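Local coordinates for glycosylation Associate Protein 1 (Streptococcus agalactiae serotype V, PDB 6OYC) that probably serves, in complex with its partner Gap proteins, in the glycosylation and accessory Sec-dependent export of a streptococcal surface glycoprotein, at residues E11-Y16 with Q168-P173; D78-I83 with E176-E181; L53-N58 with K145-D150; G84-Q89 with R151-S156. All coordinates share one frame; numbering follows the deposited sequence.

How the contacts relate
The four contacts lie on the same side of the chain's centre, with contact centres between about 7 Å (contacts 1 and 3) and about 15 Å (contacts 1 and 4) apart. Each joins a loop or helix end from the first ninety residues to the antiparallel sheet built from later chain: contact 3 uses strand 141-148, contact 4 strand 154-161, contact 1 strand 164-171 and contact 2 strand 177-182, successive neighbours in that sheet. Along the chain, contacts 3 and 4 are nested inside the loop closed by contact 1, whereas contact 2 crosses contacts 1 and 3. Together they dock the sheet onto the domain of the seven-stranded parallel sheet, into whose chain it is inserted between strands 73-75 and 229-233.

Contact 1 (E11-Y16 with Q168-P173); sequences ENRTWY and QDYLAP
Arg13 holds Gln168 end-on, with NH1 (2.8 Å) and NH2 (2.7 Å) both donating to Gln168 OE1. That oxygen lies in the guanidinium plane, yet the amide is turned 50° against it: NH1 comes nearly along the C=O axis, while NH2 stands above the carbonyl plane. With CG opposite the main-chain nitrogen (chi1 -169°) and the chain extended to NE, Arg13 spans the gap to strand 164-171; NH2 also forms a salt bridge with Glu181 of adjoining strand 177-182. Further on, the carbonyl of Trp15 takes a weak bond from a water that donates to Tyr170 OH, 2.8 Å from the water oxygen; Glu181 is that hydroxyl's stronger partner. Tyr16 closes a type I turn begun at Arg13, and Arg13 NH1 lies over the middle of the Tyr16 ring, 3.2 Å above its plane. The Tyr16 hydroxyl accepts a nearly straight bond (167°) from Gln168 NE2 at 2.9 Å. Gln168 is therefore gripped at both ends of its amide, which probably settles which way round it lies; NE2 has a second partner in Ser156. The loop lies between helix 208-223, touched by Trp15, and the sheet, where Tyr16 reaches Leu147 of strand 141-148.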
# COMPACT_ATOMS: atom_id res chain seq x y z
N GLU A 11 3.39 -3.49 -11.01
CA GLU A 11 2.37 -4.03 -11.90
C GLU A 11 2.88 -4.20 -13.33
O GLU A 11 2.50 -5.14 -14.03
CB GLU A 11 1.16 -3.09 -11.91
CG GLU A 11 -0.16 -3.76 -11.67
CD GLU A 11 -1.30 -2.75 -11.61
OE1 GLU A 11 -1.15 -1.62 -12.13
OE2 GLU A 11 -2.33 -3.10 -11.01
N ASN A 12 3.70 -3.27 -13.80
CA ASN A 12 4.11 -3.26 -15.20
C ASN A 12 5.50 -3.83 -15.42
O ASN A 12 5.92 -3.95 -16.57
CB ASN A 12 4.01 -1.84 -15.75
CG ASN A 12 2.60 -1.30 -15.61
OD1 ASN A 12 1.65 -1.96 -16.04
ND2 ASN A 12 2.45 -0.15 -14.96
N ARG A 13 6.18 -4.23 -14.36
CA ARG A 13 7.54 -4.76 -14.44
C ARG A 13 7.79 -5.47 -13.11
O ARG A 13 8.29 -4.85 -12.16
CB ARG A 13 8.53 -3.61 -14.72
CG ARG A 13 9.94 -4.03 -15.10
CD ARG A 13 10.86 -2.79 -15.21
NE ARG A 13 12.27 -3.13 -15.01
CZ ARG A 13 13.26 -2.25 -14.98
NH1 ARG A 13 13.00 -0.96 -15.13
NH2 ARG A 13 14.53 -2.65 -14.76
N THR A 14 7.43 -6.75 -13.05
CA THR A 14 7.20 -7.45 -11.79
C THR A 14 8.32 -7.22 -10.78
O THR A 14 8.06 -6.88 -9.62
CB THR A 14 7.05 -8.96 -12.04
OG1 THR A 14 5.91 -9.18 -12.87
CG2 THR A 14 6.86 -9.74 -10.72
N TRP A 15 9.56 -7.43 -11.20
CA TRP A 15 10.67 -7.51 -10.25
C TRP A 15 11.29 -6.16 -9.95
O TRP A 15 12.34 -6.11 -9.30
CB TRP A 15 11.71 -8.51 -10.77
CG TRP A 15 11.04 -9.80 -11.21
CD1 TRP A 15 10.80 -10.22 -12.50
CD2 TRP A 15 10.47 -10.81 -10.36
NE1 TRP A 15 10.13 -11.41 -12.50
CE2 TRP A 15 9.91 -11.80 -11.20
CE3 TRP A 15 10.38 -10.98 -8.97
CZ2 TRP A 15 9.26 -12.93 -10.70
CZ3 TRP A 15 9.74 -12.11 -8.47
CH2 TRP A 15 9.19 -13.07 -9.33
N TYR A 16 10.65 -5.07 -10.38
CA TYR A 16 11.19 -3.73 -10.28
C TYR A 16 10.65 -3.01 -9.03
O TYR A 16 9.90 -3.58 -8.23
CB TYR A 16 10.87 -2.94 -11.57
CG TYR A 16 11.66 -1.65 -11.75
CD1 TYR A 16 13.05 -1.67 -11.78
CD2 TYR A 16 11.02 -0.43 -11.86
CE1 TYR A 16 13.79 -0.51 -11.93
CE2 TYR A 16 11.75 0.75 -12.02
CZ TYR A 16 13.13 0.69 -12.06
OH TYR A 16 13.87 1.82 -12.20
N GLN A 168 19.12 -1.12 -17.91
CA GLN A 168 19.31 -0.61 -16.56
C GLN A 168 20.59 -1.19 -15.97
O GLN A 168 20.76 -2.42 -15.92
CB GLN A 168 18.11 -0.98 -15.67
CG GLN A 168 18.08 -0.20 -14.37
CD GLN A 168 16.67 0.27 -14.00
OE1 GLN A 168 15.68 -0.23 -14.53
NE2 GLN A 168 16.59 1.23 -13.07
N ASP A 169 21.49 -0.31 -15.53
CA ASP A 169 22.72 -0.72 -14.86
C ASP A 169 22.52 -0.65 -13.35
O ASP A 169 22.22 0.42 -12.81
CB ASP A 169 23.89 0.17 -15.29
CG ASP A 169 24.30 -0.10 -16.72
OD1 ASP A 169 23.70 -1.02 -17.32
OD2 ASP A 169 25.22 0.59 -17.24
N TYR A 170 22.69 -1.79 -12.66
CA TYR A 170 22.57 -1.83 -11.21
C TYR A 170 23.95 -1.75 -10.60
O TYR A 170 24.85 -2.48 -11.01
CB TYR A 170 21.87 -3.09 -10.73
CG TYR A 170 20.44 -3.31 -11.18
CD1 TYR A 170 20.16 -3.71 -12.49
CD2 TYR A 170 19.38 -3.18 -10.28
CE1 TYR A 170 18.85 -3.94 -12.91
CE2 TYR A 170 18.05 -3.41 -10.69
CZ TYR A 170 17.80 -3.79 -12.00
OH TYR A 170 16.51 -4.05 -12.41
N LEU A 171 24.10 -0.88 -9.60
CA LEU A 171 25.41 -0.50 -9.09
C LEU A 171 25.58 -0.94 -7.65
O LEU A 171 24.60 -1.14 -6.92
CB LEU A 171 25.61 1.02 -9.19
CG LEU A 171 25.36 1.70 -10.56
CD1 LEU A 171 25.67 3.19 -10.57
CD2 LEU A 171 26.14 1.01 -11.66
N ALA A 172 26.85 -1.13 -7.26
CA ALA A 172 27.25 -1.18 -5.86
C ALA A 172 27.48 0.24 -5.34
O ALA A 172 27.59 1.18 -6.14
CB ALA A 172 28.52 -2.02 -5.71
N PRO A 173 27.54 0.43 -4.02
CA PRO A 173 27.74 1.80 -3.49
C PRO A 173 29.05 2.44 -3.93
O PRO A 173 29.18 3.67 -3.88
CB PRO A 173 27.69 1.61 -1.96
CG PRO A 173 26.84 0.36 -1.77
CD PRO A 173 27.18 -0.53 -2.96
O HOH W 1 14.13 -5.27 -11.60

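Contact 2 (D78-I83 with E176-E181); sequences DDIQEI and ERIMRE
Apolar packing carries most of this contact, through Ile80, Ile178 and Met179. The CG2 methyl of Ile80 meets Ile178 CG2 at 4.0 Å and Met179 SD at 3.8 Å, the Ile80 and Met179 side chains crossing at about a right angle. A classic beta bulge, in which Ile178 and Met179 both face Tyr170, is consistent with two consecutive strand residues both pointing toward the helix end. Met179 CG sits between the main-chain N and C (chi1 65°), and the chain beyond it is extended, bringing both SD and CE beside Ile80. Side-chain-to-backbone contacts form a second group: the CG2 methyl of Ile178 approaches Ile80 O to 3.3 Å, and its CG1 methylene lies 3.9 Å from Gln81 CA. The backbone there is closed by a Schellman motif, with Ile83 N bonded to Asp78 O and Glu82 N to Asp79 O, and positive phi at Glu82. A third, mixed group is aliphatic against acid, Ile178 CD1 lying 3.9 Å from Glu82 CD. The carboxylates of Glu82 and Glu176 share Lys196 as salt-bridge partner. The chemistry thus implies an apolar contact held by van der Waals packing, with the acids at its margin probably balanced by Lys196.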
# COMPACT_ATOMS: atom_id res chain seq x y z
N ASP A 78 19.75 -6.35 -2.81
CA ASP A 78 20.82 -5.93 -1.92
C ASP A 78 22.01 -6.90 -1.98
O ASP A 78 23.17 -6.49 -2.06
CB ASP A 78 20.30 -5.83 -0.48
CG ASP A 78 19.59 -4.50 -0.18
OD1 ASP A 78 19.13 -3.79 -1.11
OD2 ASP A 78 19.49 -4.16 1.00
N ASP A 79 21.71 -8.20 -1.94
CA ASP A 79 22.73 -9.24 -2.07
C ASP A 79 23.46 -9.14 -3.40
O ASP A 79 24.69 -9.03 -3.46
CB ASP A 79 22.03 -10.59 -1.92
CG ASP A 79 22.99 -11.77 -1.87
OD1 ASP A 79 24.19 -11.63 -2.16
OD2 ASP A 79 22.50 -12.88 -1.54
N ILE A 80 22.71 -9.17 -4.50
CA ILE A 80 23.30 -9.00 -5.83
C ILE A 80 24.21 -7.78 -5.86
O ILE A 80 25.37 -7.87 -6.28
CB ILE A 80 22.19 -8.89 -6.88
CG1 ILE A 80 21.38 -10.18 -6.91
CG2 ILE A 80 22.77 -8.54 -8.25
CD1 ILE A 80 20.22 -10.12 -7.86
N GLN A 81 23.70 -6.63 -5.43
CA GLN A 81 24.40 -5.37 -5.65
C GLN A 81 25.53 -5.13 -4.66
O GLN A 81 26.15 -4.07 -4.74
CB GLN A 81 23.40 -4.21 -5.59
CG GLN A 81 22.44 -4.15 -6.77
CD GLN A 81 21.46 -3.02 -6.64
OE1 GLN A 81 20.30 -3.23 -6.26
NE2 GLN A 81 21.93 -1.79 -6.92
N GLU A 82 25.79 -6.06 -3.73
CA GLU A 82 26.94 -5.97 -2.80
C GLU A 82 26.84 -4.73 -1.92
O GLU A 82 27.82 -4.02 -1.68
CB GLU A 82 28.28 -6.00 -3.53
CG GLU A 82 28.52 -7.32 -4.22
CD GLU A 82 29.78 -7.35 -5.06
OE1 GLU A 82 30.61 -6.41 -4.97
OE2 GLU A 82 29.93 -8.32 -5.83
N ILE A 83 25.62 -4.45 -1.46
CA ILE A 83 25.41 -3.23 -0.70
C ILE A 83 25.98 -3.36 0.71
O ILE A 83 26.72 -2.48 1.18
CB ILE A 83 23.92 -2.85 -0.74
CG1 ILE A 83 23.62 -2.25 -2.12
CG2 ILE A 83 23.55 -1.86 0.36
CD1 ILE A 83 22.22 -2.50 -2.59
N GLU A 176 30.53 0.78 -8.94
CA GLU A 176 30.80 -0.32 -9.86
C GLU A 176 29.51 -1.00 -10.32
O GLU A 176 28.62 -1.29 -9.52
CB GLU A 176 31.71 -1.38 -9.21
CG GLU A 176 32.21 -2.41 -10.21
CD GLU A 176 33.10 -3.48 -9.60
OE1 GLU A 176 33.02 -3.71 -8.36
OE2 GLU A 176 33.88 -4.09 -10.36
N ARG A 177 29.42 -1.27 -11.62
CA ARG A 177 28.27 -1.96 -12.16
C ARG A 177 28.31 -3.44 -11.83
O ARG A 177 29.28 -4.13 -12.14
CB ARG A 177 28.20 -1.77 -13.67
CG ARG A 177 26.94 -2.40 -14.26
CD ARG A 177 26.73 -1.95 -15.68
NE ARG A 177 27.70 -2.56 -16.58
CZ ARG A 177 28.33 -1.90 -17.54
NH1 ARG A 177 28.08 -0.61 -17.72
NH2 ARG A 177 29.20 -2.53 -18.33
N ILE A 178 27.25 -3.94 -11.19
CA ILE A 178 27.16 -5.38 -10.94
C ILE A 178 26.50 -6.11 -12.10
O ILE A 178 26.95 -7.18 -12.49
CB ILE A 178 26.42 -5.67 -9.63
CG1 ILE A 178 27.10 -4.94 -8.47
CG2 ILE A 178 26.35 -7.16 -9.40
CD1 ILE A 178 28.50 -5.38 -8.22
N MET A 179 25.43 -5.54 -12.65
CA MET A 179 24.76 -6.21 -13.75
C MET A 179 23.99 -5.19 -14.56
O MET A 179 23.63 -4.11 -14.07
CB MET A 179 23.82 -7.32 -13.26
CG MET A 179 22.67 -6.78 -12.44
SD MET A 179 21.52 -8.01 -11.84
CE MET A 179 20.44 -6.97 -10.87
N ARG A 180 23.75 -5.54 -15.82
CA ARG A 180 22.92 -4.75 -16.73
C ARG A 180 21.72 -5.59 -17.17
O ARG A 180 21.89 -6.74 -17.58
CB ARG A 180 23.72 -4.29 -17.94
CG ARG A 180 22.85 -3.81 -19.09
CD ARG A 180 23.71 -3.22 -20.21
NE ARG A 180 24.68 -2.27 -19.69
CZ ARG A 180 25.49 -1.55 -20.45
NH1 ARG A 180 25.43 -1.66 -21.77
NH2 ARG A 180 26.35 -0.70 -19.89
N GLU A 181 20.53 -5.01 -17.06
CA GLU A 181 19.27 -5.65 -17.44
C GLU A 181 18.70 -4.89 -18.62
O GLU A 181 18.40 -3.70 -18.51
CB GLU A 181 18.26 -5.63 -16.28
CG GLU A 181 16.88 -6.21 -16.65
CD GLU A 181 15.77 -5.92 -15.61
OE1 GLU A 181 15.94 -5.06 -14.71
OE2 GLU A 181 14.72 -6.57 -15.71

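Contact 3 (L53-N58 with K145-D150); sequences LNYMPN and KYLFDD
Pro57 and Asp150 form the tight end of this contact: Asp150 N donates to Pro57 O at 2.8 Å, nearly straight at 163°. The same oxygen receives a CA-H...O contact from Asp149 CA at 3.3 Å, so two successive residues converge on one carbonyl. Asp149 turns CG opposite its own nitrogen (chi1 -164°), placing the carboxylate beside Pro57 O; both are acceptors, so no bond forms between them, and Asp149 pairs with Arg151. Alongside, Pro57 CB rests 3.9 Å from Asp149 CA. Asp150 approaches Asn58 obliquely, its CB 3.4 Å from Asn58 OD1, with the amide and carboxylate planes 57° apart. Asn58 is at the N-cap position of helix 59-65 but makes no capping bond, and bonds Asn130 instead. Asp150 OD2 accepts from Tyr61 N in the first turn of that helix, while OD1 pairs with Arg60, so an acid just after strand 141-148 bonds the first turn of the helix.

The Tyr55 side of the contact is looser, though still buried: Tyr55 OH only grazes Leu147 CB at 4.1 Å. Pro57 CD lies over the middle of the Tyr55 ring, 3.7 Å above its plane, and the hydroxyl is hydrogen-bonded to Ser155 and Ser156. Topologically, this is a loop following parallel strand 48-52, consistent with a Rossmann-like domain of the GT-B clan, packed against the end of strand 141-148 in an inserted antiparallel sheet.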
# COMPACT_ATOMS: atom_id res chain seq x y z
N LEU A 53 11.97 -10.18 -2.90
CA LEU A 53 12.51 -10.73 -4.13
C LEU A 53 12.73 -9.68 -5.21
O LEU A 53 13.59 -9.87 -6.07
CB LEU A 53 11.60 -11.82 -4.68
CG LEU A 53 11.44 -13.08 -3.83
CD1 LEU A 53 10.60 -14.13 -4.58
CD2 LEU A 53 12.77 -13.67 -3.43
N ASN A 54 11.98 -8.58 -5.20
CA ASN A 54 12.08 -7.58 -6.25
C ASN A 54 12.98 -6.43 -5.81
O ASN A 54 13.35 -6.30 -4.65
CB ASN A 54 10.70 -7.03 -6.64
CG ASN A 54 9.98 -6.38 -5.47
OD1 ASN A 54 9.85 -6.97 -4.39
ND2 ASN A 54 9.50 -5.17 -5.67
N TYR A 55 13.35 -5.61 -6.79
CA TYR A 55 14.20 -4.45 -6.57
C TYR A 55 13.47 -3.39 -5.73
O TYR A 55 12.40 -2.90 -6.13
CB TYR A 55 14.60 -3.90 -7.94
CG TYR A 55 15.51 -2.69 -7.98
CD1 TYR A 55 16.74 -2.69 -7.31
CD2 TYR A 55 15.16 -1.56 -8.69
CE1 TYR A 55 17.57 -1.59 -7.36
CE2 TYR A 55 15.99 -0.46 -8.77
CZ TYR A 55 17.19 -0.48 -8.09
OH TYR A 55 18.01 0.60 -8.15
N MET A 56 14.01 -3.03 -4.57
CA MET A 56 13.32 -2.12 -3.65
C MET A 56 14.29 -1.09 -3.06
O MET A 56 14.61 -1.12 -1.87
CB MET A 56 12.63 -2.92 -2.54
CG MET A 56 11.39 -3.67 -3.02
SD MET A 56 10.07 -2.48 -3.28
CE MET A 56 9.29 -2.51 -1.65
N PRO A 57 14.75 -0.13 -3.87
CA PRO A 57 15.70 0.87 -3.35
C PRO A 57 15.13 1.73 -2.23
O PRO A 57 15.91 2.35 -1.48
CB PRO A 57 16.04 1.71 -4.59
CG PRO A 57 14.87 1.49 -5.53
CD PRO A 57 14.42 0.09 -5.29
N ASN A 58 13.81 1.79 -2.08
CA ASN A 58 13.17 2.57 -1.02
C ASN A 58 12.64 1.68 0.09
O ASN A 58 11.69 2.06 0.79
CB ASN A 58 12.04 3.42 -1.59
CG ASN A 58 11.99 4.76 -0.95
OD1 ASN A 58 13.01 5.43 -0.82
ND2 ASN A 58 10.79 5.15 -0.49
N LYS A 145 17.69 7.86 -16.18
CA LYS A 145 17.04 8.07 -14.90
C LYS A 145 17.97 7.54 -13.82
O LYS A 145 18.35 6.37 -13.85
CB LYS A 145 15.67 7.36 -14.84
CG LYS A 145 14.91 7.61 -13.55
CD LYS A 145 13.74 6.62 -13.35
CE LYS A 145 12.68 6.73 -14.44
NZ LYS A 145 11.86 8.00 -14.31
N TYR A 146 18.37 8.42 -12.90
CA TYR A 146 19.16 8.05 -11.74
C TYR A 146 18.23 7.60 -10.63
O TYR A 146 17.38 8.38 -10.20
CB TYR A 146 19.98 9.24 -11.25
CG TYR A 146 21.11 9.67 -12.15
CD1 TYR A 146 20.89 10.56 -13.19
CD2 TYR A 146 22.41 9.23 -11.92
CE1 TYR A 146 21.93 10.99 -14.00
CE2 TYR A 146 23.46 9.64 -12.73
CZ TYR A 146 23.22 10.51 -13.77
OH TYR A 146 24.25 10.93 -14.57
N LEU A 147 18.36 6.35 -10.17
CA LEU A 147 17.55 5.80 -9.08
C LEU A 147 18.39 5.77 -7.82
O LEU A 147 19.42 5.08 -7.77
CB LEU A 147 17.07 4.37 -9.35
CG LEU A 147 15.89 3.99 -10.21
CD1 LEU A 147 14.60 4.67 -9.71
CD2 LEU A 147 16.20 4.30 -11.69
N PHE A 148 17.94 6.47 -6.79
CA PHE A 148 18.67 6.54 -5.54
C PHE A 148 18.04 5.61 -4.52
O PHE A 148 16.81 5.56 -4.40
CB PHE A 148 18.71 7.97 -5.02
CG PHE A 148 19.48 8.90 -5.91
CD1 PHE A 148 20.86 9.05 -5.75
CD2 PHE A 148 18.84 9.60 -6.94
CE1 PHE A 148 21.58 9.90 -6.57
CE2 PHE A 148 19.56 10.44 -7.78
CZ PHE A 148 20.93 10.59 -7.59
N ASP A 149 18.88 4.85 -3.83
CA ASP A 149 18.50 4.08 -2.65
C ASP A 149 18.22 5.03 -1.50
O ASP A 149 18.83 6.10 -1.39
CB ASP A 149 19.64 3.12 -2.28
CG ASP A 149 19.21 1.99 -1.32
OD1 ASP A 149 19.12 2.25 -0.10
OD2 ASP A 149 18.98 0.85 -1.81
N ASP A 150 17.29 4.64 -0.63
CA ASP A 150 17.02 5.51 0.52
C ASP A 150 18.16 5.54 1.53
O ASP A 150 18.11 6.32 2.47
CB ASP A 150 15.71 5.13 1.22
CG ASP A 150 15.73 3.73 1.84
OD1 ASP A 150 16.77 3.31 2.40
OD2 ASP A 150 14.67 3.05 1.83

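Contact 4 (G84-Q89 with R151-S156); sequences GNVRQQ and RGFLSS
Arg151, Val86 and Gln89 bury the most surface here. Arg151 presents its aliphatic stem to Val86, whose CG1 touches Arg151 CD at 3.6 Å and Arg151 CB at 3.8 Å. Val86 holds that methyl between its main-chain N and C (chi1 65°), where it also meets Phe153 CE2 at 4.1 Å; one branch thus touches both the arginine stem and the ring. The guanidinium continues past this apolar patch: NE pairs with Asp149, and NH1 with Asp78. Arg151 NH1 also donates to a water at 2.9 Å, and that water donates to Gly84 O, bridging to the start of segment 84-89.

The hydrogen bond that Gln89 makes directly across the contact comes from its backbone. Its N donates to Arg151 O at 2.8 Å, nearly straight at 166°, although the donor stands 40° above the carbonyl plane. Arg151 O is used further, by a CA-H...O contact from Gln88 CA and by a second water. This water also donates to Arg87 O and accepts from Gln89 NE2, so a single solvent molecule ties the glutamine amide to two carbonyls. Next along, Gly152 CA comes within 3.2 Å of Gln89 O in another CA-H...O contact; Gly152 has no side chain to hold the backbones apart, and its phi is positive. From its side chain, the more exposed Gln88 brings NE2 near the Arg151 stem.

The segments meet where the hairpin between strands 141-148 and 154-161 of the antiparallel sheet turns, clasped by the irregular loop that follows helix 76-80.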
# COMPACT_ATOMS: atom_id res chain seq x y z
N GLY A 84 25.71 -4.47 1.40
CA GLY A 84 26.34 -4.62 2.70
C GLY A 84 25.80 -3.60 3.70
O GLY A 84 24.67 -3.13 3.61
N ASN A 85 26.63 -3.24 4.66
CA ASN A 85 26.18 -2.33 5.70
C ASN A 85 26.68 -0.91 5.41
O ASN A 85 27.59 -0.39 6.04
CB ASN A 85 26.64 -2.83 7.06
CG ASN A 85 26.30 -1.88 8.18
OD1 ASN A 85 25.19 -1.35 8.25
ND2 ASN A 85 27.26 -1.67 9.09
N VAL A 86 26.04 -0.30 4.42
CA VAL A 86 26.48 0.99 3.89
C VAL A 86 26.17 2.10 4.89
O VAL A 86 25.13 2.08 5.55
CB VAL A 86 25.81 1.25 2.53
CG1 VAL A 86 24.30 1.40 2.70
CG2 VAL A 86 26.37 2.50 1.89
N ARG A 87 27.08 3.06 5.01
CA ARG A 87 26.79 4.27 5.78
C ARG A 87 25.66 5.05 5.11
O ARG A 87 25.73 5.38 3.92
CB ARG A 87 28.05 5.13 5.91
CG ARG A 87 27.80 6.49 6.58
CD ARG A 87 29.08 7.33 6.78
NE ARG A 87 29.56 7.95 5.54
CZ ARG A 87 29.03 9.04 4.98
NH1 ARG A 87 27.98 9.66 5.53
NH2 ARG A 87 29.56 9.51 3.85
N GLN A 88 24.67 5.42 5.87
CA GLN A 88 23.55 6.20 5.39
C GLN A 88 23.97 7.60 5.01
O GLN A 88 24.67 8.22 5.72
CB GLN A 88 22.56 6.36 6.52
CG GLN A 88 21.20 5.74 6.37
CD GLN A 88 20.80 4.83 7.56
OE1 GLN A 88 20.78 5.24 8.72
NE2 GLN A 88 20.49 3.59 7.25
N GLN A 89 23.54 8.10 3.88
CA GLN A 89 23.82 9.47 3.51
C GLN A 89 22.51 10.16 3.18
O GLN A 89 21.57 9.52 2.69
CB GLN A 89 24.75 9.58 2.28
CG GLN A 89 26.18 9.15 2.47
CD GLN A 89 26.95 9.13 1.14
OE1 GLN A 89 27.56 10.13 0.76
NE2 GLN A 89 26.88 8.01 0.42
N ARG A 151 19.17 4.68 1.38
CA ARG A 151 20.38 4.83 2.18
C ARG A 151 21.31 5.91 1.61
O ARG A 151 22.39 6.14 2.17
CB ARG A 151 21.09 3.48 2.33
CG ARG A 151 20.32 2.51 3.23
CD ARG A 151 20.70 1.03 3.01
NE ARG A 151 20.34 0.55 1.68
CZ ARG A 151 20.22 -0.74 1.36
NH1 ARG A 151 20.42 -1.68 2.28
NH2 ARG A 151 19.89 -1.10 0.12
N GLY A 152 20.91 6.57 0.53
CA GLY A 152 21.64 7.70 -0.00
C GLY A 152 22.85 7.37 -0.86
O GLY A 152 23.84 8.09 -0.81
N PHE A 153 22.79 6.28 -1.64
CA PHE A 153 23.77 6.02 -2.68
C PHE A 153 23.03 5.86 -4.00
O PHE A 153 21.81 5.65 -4.03
CB PHE A 153 24.62 4.77 -2.36
CG PHE A 153 23.82 3.49 -2.31
CD1 PHE A 153 23.59 2.75 -3.46
CD2 PHE A 153 23.32 3.02 -1.10
CE1 PHE A 153 22.86 1.56 -3.42
CE2 PHE A 153 22.58 1.83 -1.04
CZ PHE A 153 22.35 1.10 -2.21
N LEU A 154 23.77 5.94 -5.12
CA LEU A 154 23.19 5.69 -6.44
C LEU A 154 23.02 4.18 -6.63
O LEU A 154 24.01 3.46 -6.73
CB LEU A 154 24.06 6.26 -7.56
CG LEU A 154 23.52 6.07 -9.00
CD1 LEU A 154 22.13 6.69 -9.20
CD2 LEU A 154 24.50 6.65 -9.98
N SER A 155 21.77 3.70 -6.70
CA SER A 155 21.46 2.29 -6.83
C SER A 155 21.47 1.80 -8.27
O SER A 155 21.95 0.70 -8.55
CB SER A 155 20.09 1.98 -6.20
OG SER A 155 19.80 0.59 -6.27
N SER A 156 20.94 2.59 -9.21
CA SER A 156 20.92 2.14 -10.59
C SER A 156 20.70 3.33 -11.53
O SER A 156 20.29 4.41 -11.11
CB SER A 156 19.84 1.05 -10.79
OG SER A 156 18.52 1.59 -10.78
O HOH W 2 22.28 -1.85 4.47
O HOH W 3 25.16 5.73 1.33